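PDB 7CDH: isoaspartyl dipeptidase from Fervidobacterium islandicum, which probably hydrolyses beta-aspartyl (isoaspartyl) dipeptides as a zinc-dependent peptidase of the M38 family, a role linked to protein repair. Local coordinates for residues S226-L236 with E261-A271; R104-K112 with Y126-F137. One frame throughout, in Å; residues are numbered along the deposited sequence.

Interaction 1 of 2, residues S226-L236 with E261-A271; sequences SRSRKLFEQGL and EFTTIDAICEA
Three flat groups carry this contact: the rings of Phe232 and Phe262 and the guanidinium of Arg229. The Phe232 ring has Ala267 CB over the centre of one face, a CH-pi contact 3.8 Å from CB to the ring centroid. At its edge lies the Glu270 carboxylate, turned nearly perpendicular to the ring. The Phe262 ring takes Arg229 CA over one face, toward the rim. The two rings meet obliquely, planes at 44°, with Phe232 CD2 3.7 Å from Phe262 CZ. These groups join two outer helices of the amidohydrolase TIM barrel, 229-240 and 264-273. The short helical segments run 30° apart, 11.2 Å between axes. Phe262 comes just before the second helix and reaches across to the start of the first. It turns CG opposite its own N (chi1 -174°), which carries the ring against the backbone of Ser228 and Arg229. A serine here would probably leave Arg229 CA and Phe232 CD2 without their aromatic neighbour and open a gap between the helix starts. The Arg229 chain bends at chi3 and lays one guanidinium face against Phe262 CD1. Leu236 CD1 rests near Glu270, and Ala271 adds a methyl group beside the Phe232 edge. Thr263 and Asp266 form a capping box at the start of helix 264-273, whose Asp266 N to Thr263 OG1 bond is weak. Strand 245-248 also packs here, where Ile245 meets Phe232 and Leu247 meets Ala267. Toward solvent, Arg229 NH1 makes a salt bridge to the poorly ordered Glu261, with OE1 at 3.2 Å in the guanidinium plane.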
loop_
_atom_site.group_PDB
_atom_site.type_symbol
_atom_site.label_atom_id
_atom_site.label_comp_id
_atom_site.label_asym_id
_atom_site.label_seq_id
_atom_site.Cartn_x
_atom_site.Cartn_y
_atom_site.Cartn_z
ATOM N N SER A 226 -4.197 0.255 -42.218
ATOM C CA SER A 226 -4.041 0.880 -43.559
ATOM C C SER A 226 -3.090 2.080 -43.506
ATOM O O SER A 226 -3.003 2.779 -44.471
ATOM C CB SER A 226 -5.374 1.247 -44.184
ATOM O OG SER A 226 -6.088 2.214 -43.423
ATOM N N ARG A 227 -2.358 2.291 -42.422
ATOM C CA ARG A 227 -1.436 3.448 -42.260
ATOM C C ARG A 227 -0.440 3.469 -43.434
ATOM O O ARG A 227 -0.083 4.548 -43.895
ATOM C CB ARG A 227 -0.805 3.327 -40.871
ATOM C CG ARG A 227 0.377 4.238 -40.593
ATOM C CD ARG A 227 1.110 3.854 -39.311
ATOM N NE ARG A 227 0.260 3.889 -38.136
ATOM C CZ ARG A 227 -0.179 5.004 -37.552
ATOM N NH1 ARG A 227 -0.970 4.937 -36.488
ATOM N NH2 ARG A 227 0.146 6.182 -38.050
ATOM N N SER A 228 -0.006 2.313 -43.921
ATOM C CA SER A 228 0.900 2.189 -45.091
ATOM C C SER A 228 0.614 0.886 -45.845
ATOM O O SER A 228 0.096 -0.078 -45.207
ATOM C CB SER A 228 2.334 2.256 -44.657
ATOM O OG SER A 228 2.791 0.995 -44.196
ATOM N N ARG A 229 0.935 0.843 -47.145
ATOM C CA ARG A 229 0.835 -0.417 -47.938
ATOM C C ARG A 229 1.660 -1.493 -47.219
ATOM O O ARG A 229 1.183 -2.609 -47.124
ATOM C CB ARG A 229 1.254 -0.275 -49.415
ATOM C CG ARG A 229 1.014 -1.559 -50.208
ATOM C CD ARG A 229 1.093 -1.551 -51.731
ATOM N NE ARG A 229 -0.055 -0.918 -52.379
ATOM C CZ ARG A 229 -0.102 0.360 -52.790
ATOM N NH1 ARG A 229 0.932 1.171 -52.629
ATOM N NH2 ARG A 229 -1.196 0.833 -53.364
ATOM N N LYS A 230 2.857 -1.172 -46.731
ATOM C CA LYS A 230 3.754 -2.181 -46.115
ATOM C C LYS A 230 3.055 -2.757 -44.866
ATOM O O LYS A 230 2.987 -4.003 -44.722
ATOM C CB LYS A 230 5.133 -1.569 -45.858
ATOM C CG LYS A 230 6.182 -2.562 -45.370
ATOM C CD LYS A 230 7.631 -2.185 -45.701
ATOM C CE LYS A 230 8.633 -2.653 -44.660
ATOM N NZ LYS A 230 8.917 -1.605 -43.646
ATOM N N LEU A 231 2.479 -1.910 -44.013
ATOM C CA LEU A 231 1.761 -2.413 -42.815
ATOM C C LEU A 231 0.534 -3.225 -43.243
ATOM O O LEU A 231 0.256 -4.279 -42.608
ATOM C CB LEU A 231 1.345 -1.263 -41.895
ATOM C CG LEU A 231 0.711 -1.702 -40.585
ATOM C CD1 LEU A 231 1.542 -2.784 -39.908
ATOM C CD2 LEU A 231 0.515 -0.514 -39.675
ATOM N N PHE A 232 -0.216 -2.752 -44.231
ATOM C CA PHE A 232 -1.449 -3.453 -44.664
ATOM C C PHE A 232 -1.102 -4.835 -45.223
ATOM O O PHE A 232 -1.847 -5.811 -44.915
ATOM C CB PHE A 232 -2.266 -2.618 -45.637
ATOM C CG PHE A 232 -3.489 -3.349 -46.102
ATOM C CD1 PHE A 232 -4.526 -3.597 -45.222
ATOM C CD2 PHE A 232 -3.571 -3.848 -47.398
ATOM C CE1 PHE A 232 -5.671 -4.258 -45.652
ATOM C CE2 PHE A 232 -4.701 -4.529 -47.813
ATOM C CZ PHE A 232 -5.756 -4.717 -46.950
ATOM N N GLU A 233 0.021 -4.980 -45.922
ATOM C CA GLU A 233 0.402 -6.319 -46.433
ATOM C C GLU A 233 0.886 -7.204 -45.258
ATOM O O GLU A 233 0.510 -8.389 -45.244
ATOM C CB GLU A 233 1.179 -6.185 -47.756
ATOM C CG GLU A 233 2.558 -5.550 -47.705
ATOM C CD GLU A 233 3.173 -5.314 -49.091
ATOM O OE1 GLU A 233 4.403 -5.586 -49.279
ATOM O OE2 GLU A 233 2.417 -4.861 -50.000
ATOM N N GLN A 234 1.507 -6.671 -44.200
ATOM C CA GLN A 234 1.701 -7.439 -42.932
ATOM C C GLN A 234 0.312 -7.835 -42.381
ATOM O O GLN A 234 0.128 -8.991 -41.884
ATOM C CB GLN A 234 2.514 -6.629 -41.923
ATOM C CG GLN A 234 4.010 -6.942 -41.806
ATOM C CD GLN A 234 4.531 -6.744 -40.376
ATOM O OE1 GLN A 234 4.331 -5.710 -39.704
ATOM N NE2 GLN A 234 5.206 -7.768 -39.858
ATOM N N GLY A 235 -0.676 -6.944 -42.492
ATOM C CA GLY A 235 -2.063 -7.219 -42.064
ATOM C C GLY A 235 -2.703 -8.384 -42.805
ATOM O O GLY A 235 -3.359 -9.242 -42.143
ATOM N N LEU A 236 -2.572 -8.432 -44.137
ATOM C CA LEU A 236 -3.156 -9.545 -44.941
ATOM C C LEU A 236 -2.445 -10.854 -44.605
ATOM O O LEU A 236 -3.111 -11.891 -44.584
ATOM C CB LEU A 236 -3.075 -9.245 -46.434
ATOM C CG LEU A 236 -3.938 -8.086 -46.906
ATOM C CD1 LEU A 236 -3.765 -7.873 -48.396
ATOM C CD2 LEU A 236 -5.394 -8.308 -46.544
ATOM N N GLU A 261 -2.269 8.498 -51.576
ATOM C CA GLU A 261 -1.833 7.394 -52.482
ATOM C C GLU A 261 -2.572 6.097 -52.092
ATOM O O GLU A 261 -3.495 5.652 -52.853
ATOM C CB GLU A 261 -0.308 7.227 -52.434
ATOM C CG GLU A 261 0.265 6.525 -53.661
ATOM C CD GLU A 261 -0.367 5.187 -54.019
ATOM O OE1 GLU A 261 0.081 4.151 -53.478
ATOM O OE2 GLU A 261 -1.314 5.181 -54.833
ATOM N N PHE A 262 -2.187 5.519 -50.944
ATOM C CA PHE A 262 -2.747 4.279 -50.349
ATOM C C PHE A 262 -3.705 4.655 -49.214
ATOM O O PHE A 262 -3.303 5.252 -48.226
ATOM C CB PHE A 262 -1.628 3.358 -49.873
ATOM C CG PHE A 262 -2.158 2.039 -49.408
ATOM C CD1 PHE A 262 -2.613 1.104 -50.326
ATOM C CD2 PHE A 262 -2.245 1.748 -48.056
ATOM C CE1 PHE A 262 -3.143 -0.110 -49.907
ATOM C CE2 PHE A 262 -2.767 0.535 -47.638
ATOM C CZ PHE A 262 -3.234 -0.387 -48.559
ATOM N N THR A 263 -4.975 4.321 -49.376
ATOM C CA THR A 263 -6.023 4.644 -48.406
ATOM C C THR A 263 -6.720 3.370 -47.952
ATOM O O THR A 263 -6.456 2.302 -48.521
ATOM C CB THR A 263 -7.024 5.610 -49.021
ATOM O OG1 THR A 263 -7.779 4.801 -49.920
ATOM C CG2 THR A 263 -6.319 6.773 -49.687
ATOM N N THR A 264 -7.581 3.525 -46.948
ATOM C CA THR A 264 -8.516 2.491 -46.460
ATOM C C THR A 264 -9.368 1.975 -47.639
ATOM O O THR A 264 -9.634 0.771 -47.677
ATOM C CB THR A 264 -9.282 3.027 -45.243
ATOM O OG1 THR A 264 -8.320 3.030 -44.191
ATOM C CG2 THR A 264 -10.442 2.150 -44.826
ATOM N N ILE A 265 -9.787 2.832 -48.564
ATOM C CA ILE A 265 -10.556 2.392 -49.771
ATOM C C ILE A 265 -9.726 1.351 -50.557
ATOM O O ILE A 265 -10.251 0.253 -50.855
ATOM C CB ILE A 265 -10.978 3.566 -50.689
ATOM C CG1 ILE A 265 -11.515 4.798 -49.949
ATOM C CG2 ILE A 265 -12.003 3.057 -51.687
ATOM C CD1 ILE A 265 -12.726 4.516 -49.114
ATOM N N ASP A 266 -8.471 1.661 -50.878
ATOM C CA ASP A 266 -7.573 0.717 -51.588
ATOM C C ASP A 266 -7.460 -0.556 -50.757
ATOM O O ASP A 266 -7.570 -1.664 -51.318
ATOM C CB ASP A 266 -6.206 1.338 -51.855
ATOM C CG ASP A 266 -6.302 2.606 -52.691
ATOM O OD1 ASP A 266 -7.039 2.582 -53.736
ATOM O OD2 ASP A 266 -5.674 3.624 -52.276
ATOM N N ALA A 267 -7.244 -0.403 -49.456
ATOM C CA ALA A 267 -7.055 -1.537 -48.532
ATOM C C ALA A 267 -8.255 -2.492 -48.631
ATOM O O ALA A 267 -8.051 -3.711 -48.743
ATOM C CB ALA A 267 -6.842 -0.987 -47.143
ATOM N N ILE A 268 -9.467 -1.964 -48.567
ATOM C CA ILE A 268 -10.712 -2.787 -48.545
ATOM C C ILE A 268 -10.861 -3.526 -49.893
ATOM O O ILE A 268 -11.349 -4.695 -49.910
ATOM C CB ILE A 268 -11.926 -1.894 -48.221
ATOM C CG1 ILE A 268 -11.890 -1.483 -46.752
ATOM C CG2 ILE A 268 -13.255 -2.564 -48.598
ATOM C CD1 ILE A 268 -12.940 -0.476 -46.380
ATOM N N CYS A 269 -10.498 -2.859 -50.987
ATOM C CA CYS A 269 -10.628 -3.399 -52.364
ATOM C C CYS A 269 -9.625 -4.533 -52.541
ATOM O O CYS A 269 -10.023 -5.596 -53.032
ATOM C CB CYS A 269 -10.469 -2.309 -53.417
ATOM S SG CYS A 269 -11.899 -1.193 -53.436
ATOM N N GLU A 270 -8.403 -4.344 -52.062
ATOM C CA GLU A 270 -7.391 -5.418 -52.084
ATOM C C GLU A 270 -7.894 -6.588 -51.242
ATOM O O GLU A 270 -7.714 -7.725 -51.688
ATOM C CB GLU A 270 -6.051 -4.919 -51.588
ATOM C CG GLU A 270 -4.965 -5.983 -51.652
ATOM C CD GLU A 270 -3.545 -5.461 -51.458
ATOM O OE1 GLU A 270 -3.361 -4.223 -51.542
ATOM O OE2 GLU A 270 -2.623 -6.295 -51.243
ATOM N N ALA A 271 -8.503 -6.350 -50.074
ATOM C CA ALA A 271 -8.865 -7.465 -49.172
ATOM C C ALA A 271 -9.955 -8.309 -49.847
ATOM O O ALA A 271 -9.889 -9.558 -49.716
ATOM C CB ALA A 271 -9.264 -6.967 -47.799
#

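Interaction 2 of 2, residues R104-K112 with Y126-F137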
loop_
_atom_site.group_PDB
_atom_site.type_symbol
_atom_site.label_atom_id
_atom_site.label_comp_id
_atom_site.label_asym_id
_atom_site.label_seq_id
_atom_site.Cartn_x
_atom_site.Cartn_y
_atom_site.Cartn_z
ATOM N N ARG A 104 -7.446 11.614 -18.517
ATOM C CA ARG A 104 -8.663 10.871 -18.919
ATOM C C ARG A 104 -8.738 9.626 -18.038
ATOM O O ARG A 104 -7.781 8.890 -18.014
ATOM C CB ARG A 104 -8.587 10.510 -20.399
ATOM C CG ARG A 104 -8.215 11.665 -21.308
ATOM C CD ARG A 104 -9.370 12.628 -21.445
ATOM N NE ARG A 104 -9.193 13.408 -22.649
ATOM C CZ ARG A 104 -10.051 14.309 -23.089
ATOM N NH1 ARG A 104 -11.144 14.566 -22.391
ATOM N NH2 ARG A 104 -9.792 14.948 -24.218
ATOM N N SER A 105 -9.810 9.467 -17.285
ATOM C CA SER A 105 -10.012 8.394 -16.296
ATOM C C SER A 105 -10.874 7.273 -16.899
ATOM O O SER A 105 -11.771 7.535 -17.725
ATOM C CB SER A 105 -10.611 9.003 -15.035
ATOM O OG SER A 105 -12.000 8.807 -14.944
ATOM N N LEU A 106 -10.640 6.051 -16.451
ATOM C CA LEU A 106 -11.470 4.893 -16.831
ATOM C C LEU A 106 -12.890 5.095 -16.309
ATOM O O LEU A 106 -13.840 4.682 -17.001
ATOM C CB LEU A 106 -10.822 3.624 -16.280
ATOM C CG LEU A 106 -9.593 3.154 -17.052
ATOM C CD1 LEU A 106 -8.993 1.943 -16.369
ATOM C CD2 LEU A 106 -9.958 2.830 -18.494
ATOM N N GLU A 107 -13.057 5.715 -15.148
ATOM C CA GLU A 107 -14.382 5.771 -14.475
ATOM C C GLU A 107 -15.263 6.738 -15.282
ATOM O O GLU A 107 -16.486 6.505 -15.419
ATOM C CB GLU A 107 -14.262 6.202 -13.009
ATOM C CG GLU A 107 -13.515 5.220 -12.136
ATOM C CD GLU A 107 -11.988 5.262 -12.213
ATOM O OE1 GLU A 107 -11.415 6.116 -12.973
ATOM O OE2 GLU A 107 -11.363 4.397 -11.541
ATOM N N ASN A 108 -14.641 7.763 -15.840
ATOM C CA ASN A 108 -15.318 8.705 -16.770
ATOM C C ASN A 108 -15.705 7.964 -18.060
ATOM O O ASN A 108 -16.794 8.254 -18.583
ATOM C CB ASN A 108 -14.414 9.898 -17.026
ATOM C CG ASN A 108 -14.997 10.957 -17.926
ATOM O OD1 ASN A 108 -14.347 11.326 -18.921
ATOM N ND2 ASN A 108 -16.137 11.496 -17.540
ATOM N N LEU A 109 -14.841 7.070 -18.565
ATOM C CA LEU A 109 -15.103 6.289 -19.786
ATOM C C LEU A 109 -16.352 5.435 -19.585
ATOM O O LEU A 109 -17.184 5.364 -20.483
ATOM C CB LEU A 109 -13.892 5.427 -20.086
ATOM C CG LEU A 109 -14.101 4.455 -21.240
ATOM C CD1 LEU A 109 -14.285 5.234 -22.526
ATOM C CD2 LEU A 109 -12.938 3.492 -21.359
ATOM N N TYR A 110 -16.453 4.814 -18.422
ATOM C CA TYR A 110 -17.587 3.962 -18.012
ATOM C C TYR A 110 -18.850 4.835 -17.939
ATOM O O TYR A 110 -19.915 4.434 -18.447
ATOM C CB TYR A 110 -17.236 3.315 -16.666
ATOM C CG TYR A 110 -18.340 2.485 -16.067
ATOM C CD1 TYR A 110 -18.482 1.170 -16.438
ATOM C CD2 TYR A 110 -19.226 2.990 -15.129
ATOM C CE1 TYR A 110 -19.495 0.371 -15.931
ATOM C CE2 TYR A 110 -20.239 2.202 -14.595
ATOM C CZ TYR A 110 -20.383 0.889 -15.017
ATOM O OH TYR A 110 -21.331 0.028 -14.549
ATOM N N ALA A 111 -18.752 5.960 -17.221
ATOM C CA ALA A 111 -19.888 6.879 -16.965
ATOM C C ALA A 111 -20.438 7.354 -18.319
ATOM O O ALA A 111 -21.657 7.281 -18.498
ATOM C CB ALA A 111 -19.475 8.043 -16.081
ATOM N N LYS A 112 -19.565 7.831 -19.212
ATOM C CA LYS A 112 -19.921 8.232 -20.598
ATOM C C LYS A 112 -20.583 7.067 -21.343
ATOM O O LYS A 112 -21.677 7.285 -21.881
ATOM C CB LYS A 112 -18.703 8.703 -21.380
ATOM C CG LYS A 112 -19.008 9.190 -22.788
ATOM C CD LYS A 112 -20.159 10.162 -22.857
ATOM C CE LYS A 112 -20.060 11.080 -24.056
ATOM N NZ LYS A 112 -21.260 11.943 -24.191
ATOM N N TYR A 126 -13.066 -0.734 -23.452
ATOM C CA TYR A 126 -11.804 -1.343 -23.008
ATOM C C TYR A 126 -11.408 -0.760 -21.653
ATOM O O TYR A 126 -11.752 0.376 -21.337
ATOM C CB TYR A 126 -10.715 -1.011 -24.021
ATOM C CG TYR A 126 -10.927 -1.551 -25.410
ATOM C CD1 TYR A 126 -10.488 -2.808 -25.742
ATOM C CD2 TYR A 126 -11.484 -0.786 -26.410
ATOM C CE1 TYR A 126 -10.605 -3.298 -27.030
ATOM C CE2 TYR A 126 -11.610 -1.253 -27.703
ATOM C CZ TYR A 126 -11.162 -2.514 -28.013
ATOM O OH TYR A 126 -11.247 -3.020 -29.263
ATOM N N THR A 127 -10.633 -1.528 -20.909
ATOM C CA THR A 127 -9.803 -1.059 -19.788
ATOM C C THR A 127 -8.437 -0.764 -20.372
ATOM O O THR A 127 -8.259 -0.987 -21.578
ATOM C CB THR A 127 -9.773 -2.053 -18.633
ATOM O OG1 THR A 127 -8.956 -1.353 -17.710
ATOM C CG2 THR A 127 -9.171 -3.404 -18.954
ATOM N N GLY A 128 -7.518 -0.242 -19.573
ATOM C CA GLY A 128 -6.192 0.182 -20.075
ATOM C C GLY A 128 -6.261 1.432 -20.923
ATOM O O GLY A 128 -7.328 2.076 -20.977
ATOM N N SER A 129 -5.145 1.735 -21.596
ATOM C CA SER A 129 -4.900 2.898 -22.485
ATOM C C SER A 129 -3.626 2.567 -23.276
ATOM O O SER A 129 -3.202 1.381 -23.223
ATOM C CB SER A 129 -4.755 4.200 -21.681
ATOM O OG SER A 129 -3.544 4.227 -20.882
ATOM N N TYR A 130 -3.011 3.553 -23.937
ATOM C CA TYR A 130 -1.775 3.352 -24.721
ATOM C C TYR A 130 -0.718 2.690 -23.846
ATOM O O TYR A 130 -0.045 1.784 -24.305
ATOM C CB TYR A 130 -1.172 4.660 -25.223
ATOM C CG TYR A 130 -1.588 5.135 -26.592
ATOM C CD1 TYR A 130 -2.856 4.919 -27.120
ATOM C CD2 TYR A 130 -0.693 5.886 -27.350
ATOM C CE1 TYR A 130 -3.222 5.412 -28.367
ATOM C CE2 TYR A 130 -1.030 6.356 -28.611
ATOM C CZ TYR A 130 -2.301 6.136 -29.114
ATOM O OH TYR A 130 -2.595 6.663 -30.349
ATOM N N ARG A 131 -0.542 3.195 -22.629
ATOM C CA ARG A 131 0.658 2.903 -21.827
ATOM C C ARG A 131 0.602 1.488 -21.261
ATOM O O ARG A 131 -0.440 1.055 -20.799
ATOM C CB ARG A 131 0.775 3.886 -20.677
ATOM C CG ARG A 131 2.001 3.632 -19.818
ATOM C CD ARG A 131 2.260 4.856 -18.993
ATOM N NE ARG A 131 3.465 4.708 -18.221
ATOM C CZ ARG A 131 3.560 4.058 -17.075
ATOM N NH1 ARG A 131 2.498 3.466 -16.541
ATOM N NH2 ARG A 131 4.744 4.003 -16.488
ATOM N N VAL A 132 1.740 0.823 -21.286
ATOM C CA VAL A 132 2.020 -0.426 -20.528
ATOM C C VAL A 132 2.931 -0.037 -19.367
ATOM O O VAL A 132 3.905 0.687 -19.603
ATOM C CB VAL A 132 2.672 -1.441 -21.481
ATOM C CG1 VAL A 132 3.309 -2.579 -20.723
ATOM C CG2 VAL A 132 1.668 -1.932 -22.514
ATOM N N PRO A 133 2.665 -0.420 -18.090
ATOM C CA PRO A 133 1.548 -1.268 -17.678
ATOM C C PRO A 133 0.209 -0.530 -17.672
ATOM O O PRO A 133 0.152 0.656 -17.360
ATOM C CB PRO A 133 1.884 -1.636 -16.204
ATOM C CG PRO A 133 2.685 -0.492 -15.689
ATOM C CD PRO A 133 3.430 0.046 -16.906
ATOM N N PRO A 134 -0.907 -1.203 -18.010
ATOM C CA PRO A 134 -2.147 -0.505 -18.317
ATOM C C PRO A 134 -2.899 -0.062 -17.063
ATOM O O PRO A 134 -2.840 -0.798 -16.108
ATOM C CB PRO A 134 -2.949 -1.555 -19.097
ATOM C CG PRO A 134 -2.474 -2.849 -18.537
ATOM C CD PRO A 134 -1.000 -2.638 -18.251
ATOM N N VAL A 135 -3.550 1.106 -17.129
ATOM C CA VAL A 135 -4.453 1.648 -16.078
ATOM C C VAL A 135 -5.599 0.646 -15.948
ATOM O O VAL A 135 -5.947 0.020 -16.957
ATOM C CB VAL A 135 -5.015 3.038 -16.447
ATOM C CG1 VAL A 135 -3.951 4.110 -16.407
ATOM C CG2 VAL A 135 -5.738 3.029 -17.821
ATOM N N THR A 136 -6.182 0.528 -14.760
ATOM C CA THR A 136 -7.233 -0.469 -14.471
ATOM C C THR A 136 -8.237 0.206 -13.546
ATOM O O THR A 136 -7.882 1.227 -12.996
ATOM C CB THR A 136 -6.631 -1.772 -13.924
ATOM O OG1 THR A 136 -6.178 -1.543 -12.590
ATOM C CG2 THR A 136 -5.472 -2.277 -14.753
ATOM N N PHE A 137 -9.461 -0.306 -13.497
ATOM C CA PHE A 137 -10.501 0.100 -12.536
ATOM C C PHE A 137 -10.214 -0.462 -11.145
ATOM O O PHE A 137 -10.556 0.198 -10.193
ATOM C CB PHE A 137 -11.854 -0.454 -12.971
ATOM C CG PHE A 137 -12.438 0.169 -14.203
ATOM C CD1 PHE A 137 -12.188 -0.364 -15.460
ATOM C CD2 PHE A 137 -13.254 1.276 -14.106
ATOM C CE1 PHE A 137 -12.757 0.193 -16.600
ATOM C CE2 PHE A 137 -13.837 1.815 -15.243
ATOM C CZ PHE A 137 -13.615 1.267 -16.489
HETATM O O HOH W 1 -8.789 3.842 -12.631
#
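Tyr126 meets helix 106-118 through its backbone: its O lies 3.3 Å from Leu109 CD2, and Leu106 CD2 is also near. At Thr127 the hydroxyl OG1 sits 3.6 Å from Leu106 CD1, while its polar partner is Asp144 in helix 141-147. Gly128 follows with a positive phi of 71°, a conformation that favours glycine. Its O is 3.7 Å from Leu106 CD2, and its N makes a weak bond to Val135 O, across the two ends of the loop. Residues 129-134 swing away from the helix, and Tyr130 meets the ring of the zinc ligand His195. The contact belongs to the beta-alpha-beta unit of strand 90-95, helix 106-118 and strand 122-127 in the TIM barrel. Here the start of the helix packs on the loop that leaves the second strand. The chain returns at Val135, whose CG2 touches Leu106 CD1 at 3.7 Å. The CB of Thr136 points away from the helix; OG1 bonds to Gly139 N, and the side chain touches helix 141-147. Its backbone lies against Leu106 CD1, and a water donates to both Thr136 O and Glu107 OE2. That carboxylate oxygen also forms a salt bridge with Arg143 of the third subunit. Phe137 lies against the first helical turn. Its CG is anti to the carbonyl carbon (chi1 -70°), and Leu106 CB stands over one ring face toward the rim, 3.8 Å from the centroid. Tyr110 CB approaches the same ring obliquely, 4.0 Å from Phe137 CE2. Leu147 of the third subunit packs on the Phe137 side chain.

Interaction 2 comes first along the chain and closes before interaction 1 opens. Both belong to the amidohydrolase family region, in one TIM barrel. Their centres are about 29 Å apart and their nearest atoms about 7 Å, without touching. Interaction 2 packs helix 106-118 on the loop after strand 122-127. Interaction 1 joins helices 229-240 and 264-273. Strands 151-159 and 191-196 come between them in sequence and carry zinc ligands Glu156 and His195. The two contacts thus pack separate sectors of the barrel around the metal centre. Other subunits reach interaction 2, but no other chain of the assembly touches the segments of interaction 1.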